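Local coordinates for protein histidyl-trna synthetase (Thermus thermophilus, PDB 1ADJ) that joins L-histidine to its cognate tRNA at the expense of ATP, as a homodimeric class II aminoacyl-tRNA synthetase, at residues 55-60 against 260-265; 76-81 against 109-114. All blocks are in the same frame, centred on the assembly; numbering follows the deposited sequence.

Interaction 1 of 2, residues 55-60 against 260-265; sequences GAATDI and GLDYYV. With HIS (histidine), chain F.
The rings of Tyr263 and Tyr264 reach the bound histidine through their hydroxyl edges. Tyr263 presents its edge to the flat of Tyr264, with Tyr263 CE1 lying 3.5 Å above the centre of the Tyr264 ring. On a face of Tyr263 sits Leu261 CB, shifted toward the rim. The amino N of the ligand approaches near the plane of the Tyr263 ring and donates to Tyr263 OH at 2.7 Å. The imidazole ND1 lies near the plane of the Tyr264 ring, 2.6 Å from Tyr264 OH, and either partner could carry the proton. Gly260 to Tyr264 lie in the Gly-Leu-Asp-Tyr-Tyr sequence characteristic of histidyl-tRNA synthetases, and the Tyr264 contact with ND1 is consistent with reading of the imidazole. A phenylalanine in place of Tyr264 would probably leave the ligand ND1 without its hydroxyl partner and the imidazole freer to turn.

Segment 55-60 meets the backbone behind these tyrosines. Thr58 turns OG1 away from its own backbone N (chi1 -174°) and donates to Gly260 O at 3.2 Å, tilted 30° from the carbonyl plane. Ile60 CD1 packs against Leu261 CG at 4.4 Å. The Asp262 carboxylate approaches the turn, with OD2 3.7 Å from Ala57 CB, while its OD1 forms a salt bridge with Arg204. Asp262 CB lies 4.1 Å from Gly55 CA, where Gly55 takes a positive phi just after helix 47-54.

A type I turn from Gly55 to Thr58 links helix 47-54 to helix 59-63, with Thr58 at the N-cap position of the second. The Asp262 backbone is also hydrogen-bonded to the backbone of Val54. The loop between strands 251-253 and 267-272 is thus held against the junction of the two helices.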
loop_
_atom_site.group_PDB
_atom_site.type_symbol
_atom_site.label_atom_id
_atom_site.label_comp_id
_atom_site.label_asym_id
_atom_site.label_seq_id
_atom_site.Cartn_x
_atom_site.Cartn_y
_atom_site.Cartn_z
ATOM N N GLY A 55 -1.771 8.028 -24.403
ATOM C CA GLY A 55 -2.045 8.116 -25.827
ATOM C C GLY A 55 -3.348 7.436 -26.188
ATOM O O GLY A 55 -3.493 6.228 -25.999
ATOM N N ALA A 56 -4.268 8.199 -26.772
ATOM C CA ALA A 56 -5.588 7.691 -27.154
ATOM C C ALA A 56 -5.622 6.533 -28.160
ATOM O O ALA A 56 -6.692 6.000 -28.458
ATOM C CB ALA A 56 -6.459 8.841 -27.651
ATOM N N ALA A 57 -4.458 6.121 -28.657
ATOM C CA ALA A 57 -4.382 5.037 -29.634
ATOM C C ALA A 57 -3.961 3.695 -29.046
ATOM O O ALA A 57 -3.976 2.676 -29.735
ATOM C CB ALA A 57 -3.433 5.423 -30.758
ATOM N N THR A 58 -3.587 3.688 -27.772
ATOM C CA THR A 58 -3.139 2.458 -27.129
ATOM C C THR A 58 -4.256 1.551 -26.618
ATOM O O THR A 58 -5.333 2.019 -26.240
ATOM C CB THR A 58 -2.148 2.757 -25.976
ATOM O OG1 THR A 58 -1.630 1.525 -25.456
ATOM C CG2 THR A 58 -2.826 3.526 -24.872
ATOM N N ASP A 59 -3.967 0.250 -26.578
ATOM C CA ASP A 59 -4.910 -0.762 -26.102
ATOM C C ASP A 59 -5.398 -0.450 -24.692
ATOM O O ASP A 59 -6.583 -0.604 -24.385
ATOM C CB ASP A 59 -4.249 -2.141 -26.102
ATOM C CG ASP A 59 -4.022 -2.676 -27.494
ATOM O OD1 ASP A 59 -3.383 -1.972 -28.311
ATOM O OD2 ASP A 59 -4.486 -3.804 -27.772
ATOM N N ILE A 60 -4.467 -0.014 -23.846
ATOM C CA ILE A 60 -4.757 0.337 -22.459
ATOM C C ILE A 60 -5.889 1.362 -22.376
ATOM O O ILE A 60 -6.936 1.089 -21.791
ATOM C CB ILE A 60 -3.497 0.904 -21.754
ATOM C CG1 ILE A 60 -2.381 -0.147 -21.752
ATOM C CG2 ILE A 60 -3.830 1.331 -20.329
ATOM C CD1 ILE A 60 -1.061 0.346 -21.193
ATOM N N GLY A 260 4.614 -0.657 -24.709
ATOM C CA GLY A 260 3.162 -0.580 -24.641
ATOM C C GLY A 260 2.492 0.773 -24.461
ATOM O O GLY A 260 1.273 0.830 -24.287
ATOM N N LEU A 261 3.257 1.860 -24.515
ATOM C CA LEU A 261 2.688 3.192 -24.328
ATOM C C LEU A 261 3.170 4.168 -25.403
ATOM O O LEU A 261 4.273 4.023 -25.924
ATOM C CB LEU A 261 3.019 3.708 -22.925
ATOM C CG LEU A 261 2.643 2.730 -21.807
ATOM C CD1 LEU A 261 3.775 1.762 -21.545
ATOM C CD2 LEU A 261 2.322 3.483 -20.550
ATOM N N ASP A 262 2.349 5.171 -25.711
ATOM C CA ASP A 262 2.669 6.157 -26.746
ATOM C C ASP A 262 3.479 7.388 -26.355
ATOM O O ASP A 262 3.930 8.121 -27.232
ATOM C CB ASP A 262 1.393 6.616 -27.460
ATOM C CG ASP A 262 0.851 5.581 -28.426
ATOM O OD1 ASP A 262 1.519 4.537 -28.628
ATOM O OD2 ASP A 262 -0.244 5.824 -28.986
ATOM N N TYR A 263 3.648 7.641 -25.063
ATOM C CA TYR A 263 4.413 8.810 -24.615
ATOM C C TYR A 263 5.940 8.668 -24.735
ATOM O O TYR A 263 6.678 9.640 -24.539
ATOM C CB TYR A 263 4.025 9.185 -23.175
ATOM C CG TYR A 263 4.190 8.085 -22.137
ATOM C CD1 TYR A 263 5.376 7.356 -22.037
ATOM C CD2 TYR A 263 3.167 7.799 -21.236
ATOM C CE1 TYR A 263 5.542 6.380 -21.068
ATOM C CE2 TYR A 263 3.322 6.826 -20.263
ATOM C CZ TYR A 263 4.514 6.118 -20.181
ATOM O OH TYR A 263 4.688 5.177 -19.191
ATOM N N TYR A 264 6.398 7.457 -25.049
ATOM C CA TYR A 264 7.822 7.159 -25.182
ATOM C C TYR A 264 8.516 7.839 -26.340
ATOM O O TYR A 264 8.003 7.891 -27.450
ATOM C CB TYR A 264 8.053 5.659 -25.307
ATOM C CG TYR A 264 7.940 4.913 -24.009
ATOM C CD1 TYR A 264 8.708 5.269 -22.906
ATOM C CD2 TYR A 264 7.074 3.838 -23.889
ATOM C CE1 TYR A 264 8.617 4.571 -21.720
ATOM C CE2 TYR A 264 6.973 3.137 -22.711
ATOM C CZ TYR A 264 7.745 3.502 -21.630
ATOM O OH TYR A 264 7.641 2.777 -20.471
ATOM N N VAL A 265 9.729 8.292 -26.081
ATOM C CA VAL A 265 10.542 8.955 -27.077
ATOM C C VAL A 265 11.992 8.587 -26.749
ATOM O O VAL A 265 12.393 8.610 -25.590
ATOM C CB VAL A 265 10.321 10.490 -27.041
ATOM C CG1 VAL A 265 10.788 11.072 -25.732
ATOM C CG2 VAL A 265 11.050 11.153 -28.186
HETATM N N HIS F . 4.868 3.465 -17.156
HETATM C CA HIS F . 5.695 2.367 -17.649
HETATM C C HIS F . 4.978 1.025 -17.561
HETATM O O HIS F . 3.807 1.029 -17.136
HETATM C CB HIS F . 7.029 2.322 -16.891
HETATM C CG HIS F . 7.858 3.553 -17.074
HETATM N ND1 HIS F . 8.125 4.085 -18.316
HETATM C CD2 HIS F . 8.426 4.392 -16.177
HETATM C CE1 HIS F . 8.816 5.199 -18.178
HETATM N NE2 HIS F . 9.013 5.407 -16.891
HETATM O OXT HIS F . 5.574 -0.010 -17.941
#

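Interaction 2 of 2, residues 76-81 against 109-114; sequences LTLRPE and PMFRAE. With HIS (histidine), chain F.
Two strand ends meet in a buried crossing inside the catalytic domain. Segment 76-81 leaves strand 75-78 of the small antiparallel sheet. Segment 109-114 leaves strand 102-111 of the large mixed sheet, and its Phe-Arg-Ala-Glu sequence belongs to class II motif 2. The touching parts run 98° apart, and their nearest CA atoms are those of Pro80 and Phe111.

Phe111 N donates to Arg79 O at 2.8 Å, with a nearly straight N-H...O angle of 165°. The Arg79 side chain bends at chi2 and chi3 and returns to the same strand. Its NH1 donates to Pro109 O at 2.6 Å, and that oxygen lies close to the guanidinium plane. NH2 of the same group has a weak bond to Thr41 OG1.

Apolar contacts flank these bonds. Leu78 CB packs on Phe111 CD2 at 3.7 Å, the two side chains lying askew. Pro80 CB meets the aliphatic part of Arg112 at CD, also at 3.7 Å. From the second subunit, Phe44 packs on Leu78 and Ile43 on Phe111, which places the contact beside the dimer interface.

Glu81 comes alongside the bound histidine, its CG being the atom nearest the amino N. Its OE2 accepts from Ala84 N, just past the segment, and has a weak bond with Tyr263 OH; together they help fix the carboxylate. One main-chain bond and one guanidinium bond from Arg79 tie the end of strand 75-78 to strand 102-111. Pro109 O, inside a buried contact, thereby has a probably charged donor.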
loop_
_atom_site.group_PDB
_atom_site.type_symbol
_atom_site.label_atom_id
_atom_site.label_comp_id
_atom_site.label_asym_id
_atom_site.label_seq_id
_atom_site.Cartn_x
_atom_site.Cartn_y
_atom_site.Cartn_z
ATOM N N LEU A 76 -13.444 9.499 -13.673
ATOM C CA LEU A 76 -12.274 9.053 -12.922
ATOM C C LEU A 76 -11.850 7.677 -13.418
ATOM O O LEU A 76 -12.695 6.866 -13.809
ATOM C CB LEU A 76 -12.602 8.980 -11.425
ATOM C CG LEU A 76 -12.462 10.216 -10.523
ATOM C CD1 LEU A 76 -12.480 11.520 -11.308
ATOM C CD2 LEU A 76 -13.563 10.189 -9.483
ATOM N N THR A 77 -10.550 7.400 -13.383
ATOM C CA THR A 77 -10.049 6.115 -13.845
ATOM C C THR A 77 -9.021 5.508 -12.909
ATOM O O THR A 77 -8.146 6.202 -12.381
ATOM C CB THR A 77 -9.446 6.234 -15.257
ATOM O OG1 THR A 77 -10.464 6.659 -16.171
ATOM C CG2 THR A 77 -8.899 4.905 -15.727
ATOM N N LEU A 78 -9.184 4.213 -12.662
ATOM C CA LEU A 78 -8.277 3.445 -11.823
ATOM C C LEU A 78 -6.939 3.385 -12.550
ATOM O O LEU A 78 -6.845 2.884 -13.680
ATOM C CB LEU A 78 -8.820 2.027 -11.613
ATOM C CG LEU A 78 -9.554 1.699 -10.311
ATOM C CD1 LEU A 78 -10.502 2.812 -9.924
ATOM C CD2 LEU A 78 -10.289 0.373 -10.452
ATOM N N ARG A 79 -5.923 3.946 -11.905
ATOM C CA ARG A 79 -4.555 3.998 -12.419
ATOM C C ARG A 79 -4.069 2.667 -13.002
ATOM O O ARG A 79 -3.991 1.648 -12.304
ATOM C CB ARG A 79 -3.618 4.506 -11.305
ATOM C CG ARG A 79 -2.218 3.954 -11.335
ATOM C CD ARG A 79 -1.878 3.269 -10.019
ATOM N NE ARG A 79 -1.562 4.226 -8.965
ATOM C CZ ARG A 79 -1.177 3.895 -7.738
ATOM N NH1 ARG A 79 -1.054 2.626 -7.397
ATOM N NH2 ARG A 79 -0.912 4.841 -6.851
ATOM N N PRO A 80 -3.798 2.650 -14.314
ATOM C CA PRO A 80 -3.320 1.461 -15.031
ATOM C C PRO A 80 -1.796 1.414 -15.135
ATOM O O PRO A 80 -1.220 0.379 -15.466
ATOM C CB PRO A 80 -3.942 1.640 -16.408
ATOM C CG PRO A 80 -3.812 3.111 -16.609
ATOM C CD PRO A 80 -4.197 3.705 -15.262
ATOM N N GLU A 81 -1.155 2.538 -14.819
ATOM C CA GLU A 81 0.290 2.687 -14.902
ATOM C C GLU A 81 0.682 3.929 -14.096
ATOM O O GLU A 81 -0.146 4.822 -13.897
ATOM C CB GLU A 81 0.677 2.787 -16.383
ATOM C CG GLU A 81 1.862 3.662 -16.740
ATOM C CD GLU A 81 1.479 5.103 -17.001
ATOM O OE1 GLU A 81 0.289 5.397 -17.245
ATOM O OE2 GLU A 81 2.380 5.952 -16.966
ATOM N N PRO A 109 -0.482 -0.847 -6.250
ATOM C CA PRO A 109 -1.344 -1.585 -7.176
ATOM C C PRO A 109 -1.665 -0.812 -8.453
ATOM O O PRO A 109 -1.803 0.408 -8.436
ATOM C CB PRO A 109 -2.595 -1.833 -6.336
ATOM C CG PRO A 109 -2.653 -0.612 -5.462
ATOM C CD PRO A 109 -1.220 -0.452 -5.036
ATOM N N MET A 110 -1.767 -1.536 -9.558
ATOM C CA MET A 110 -2.086 -0.952 -10.855
ATOM C C MET A 110 -3.262 -1.779 -11.342
ATOM O O MET A 110 -3.333 -2.985 -11.055
ATOM C CB MET A 110 -0.900 -1.089 -11.809
ATOM C CG MET A 110 0.322 -0.284 -11.413
ATOM S SD MET A 110 0.012 1.495 -11.445
ATOM C CE MET A 110 1.460 2.111 -10.577
ATOM N N PHE A 111 -4.180 -1.154 -12.071
ATOM C CA PHE A 111 -5.371 -1.863 -12.530
ATOM C C PHE A 111 -5.579 -1.821 -14.033
ATOM O O PHE A 111 -5.534 -0.756 -14.653
ATOM C CB PHE A 111 -6.616 -1.301 -11.827
ATOM C CG PHE A 111 -6.386 -0.977 -10.387
ATOM C CD1 PHE A 111 -6.534 -1.958 -9.409
ATOM C CD2 PHE A 111 -5.926 0.285 -10.015
ATOM C CE1 PHE A 111 -6.216 -1.688 -8.084
ATOM C CE2 PHE A 111 -5.604 0.568 -8.688
ATOM C CZ PHE A 111 -5.746 -0.421 -7.720
ATOM N N ARG A 112 -5.872 -2.982 -14.597
ATOM C CA ARG A 112 -6.112 -3.099 -16.019
ATOM C C ARG A 112 -7.279 -4.026 -16.325
ATOM O O ARG A 112 -7.252 -5.208 -15.998
ATOM C CB ARG A 112 -4.851 -3.574 -16.742
ATOM C CG ARG A 112 -4.272 -2.503 -17.655
ATOM C CD ARG A 112 -3.034 -1.865 -17.071
ATOM N NE ARG A 112 -1.850 -2.630 -17.443
ATOM C CZ ARG A 112 -0.710 -2.093 -17.862
ATOM N NH1 ARG A 112 -0.591 -0.777 -17.959
ATOM N NH2 ARG A 112 0.297 -2.877 -18.220
ATOM N N ALA A 113 -8.313 -3.473 -16.945
ATOM C CA ALA A 113 -9.502 -4.229 -17.314
ATOM C C ALA A 113 -9.207 -5.181 -18.461
ATOM O O ALA A 113 -9.255 -4.789 -19.626
ATOM C CB ALA A 113 -10.629 -3.276 -17.702
ATOM N N GLU A 114 -8.880 -6.423 -18.137
ATOM C CA GLU A 114 -8.586 -7.407 -19.167
ATOM C C GLU A 114 -9.669 -8.464 -19.278
ATOM O O GLU A 114 -10.312 -8.813 -18.284
ATOM C CB GLU A 114 -7.221 -8.038 -18.929
ATOM C CG GLU A 114 -6.083 -7.062 -19.193
ATOM C CD GLU A 114 -4.714 -7.696 -19.069
ATOM O OE1 GLU A 114 -4.538 -8.840 -19.539
ATOM O OE2 GLU A 114 -3.810 -7.043 -18.504
HETATM N N HIS F . 4.868 3.465 -17.156
HETATM C CA HIS F . 5.695 2.367 -17.649
HETATM C C HIS F . 4.978 1.025 -17.561
HETATM O O HIS F . 3.807 1.029 -17.136
HETATM C CB HIS F . 7.029 2.322 -16.891
HETATM C CG HIS F . 7.858 3.553 -17.074
HETATM N ND1 HIS F . 8.125 4.085 -18.316
HETATM C CD2 HIS F . 8.426 4.392 -16.177
HETATM C CE1 HIS F . 8.816 5.199 -18.178
HETATM N NE2 HIS F . 9.013 5.407 -16.891
HETATM O OXT HIS F . 5.574 -0.010 -17.941
#

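Overall arrangement
The two contacts lie in the same catalytic domain, their centres about 14 Å apart, and both reach the bound histidine. Interaction 2 is the more buried and covers more surface. It ties strand ends of two sheets through main-chain and arginine bonds, close to the second subunit. Interaction 1 is only partly buried and joins a turn between helices to an irregular segment; one threonine bond, small apolar contacts and the Asp262 side chain against the turn carry it. They touch directly: Ile60 packs on Pro80 and Arg112, and Leu261 on Glu81. Residues 260-265 hydrogen-bond the ligand through tyrosine hydroxyls, while Glu81 of 76-81 comes close to it without a clear bond.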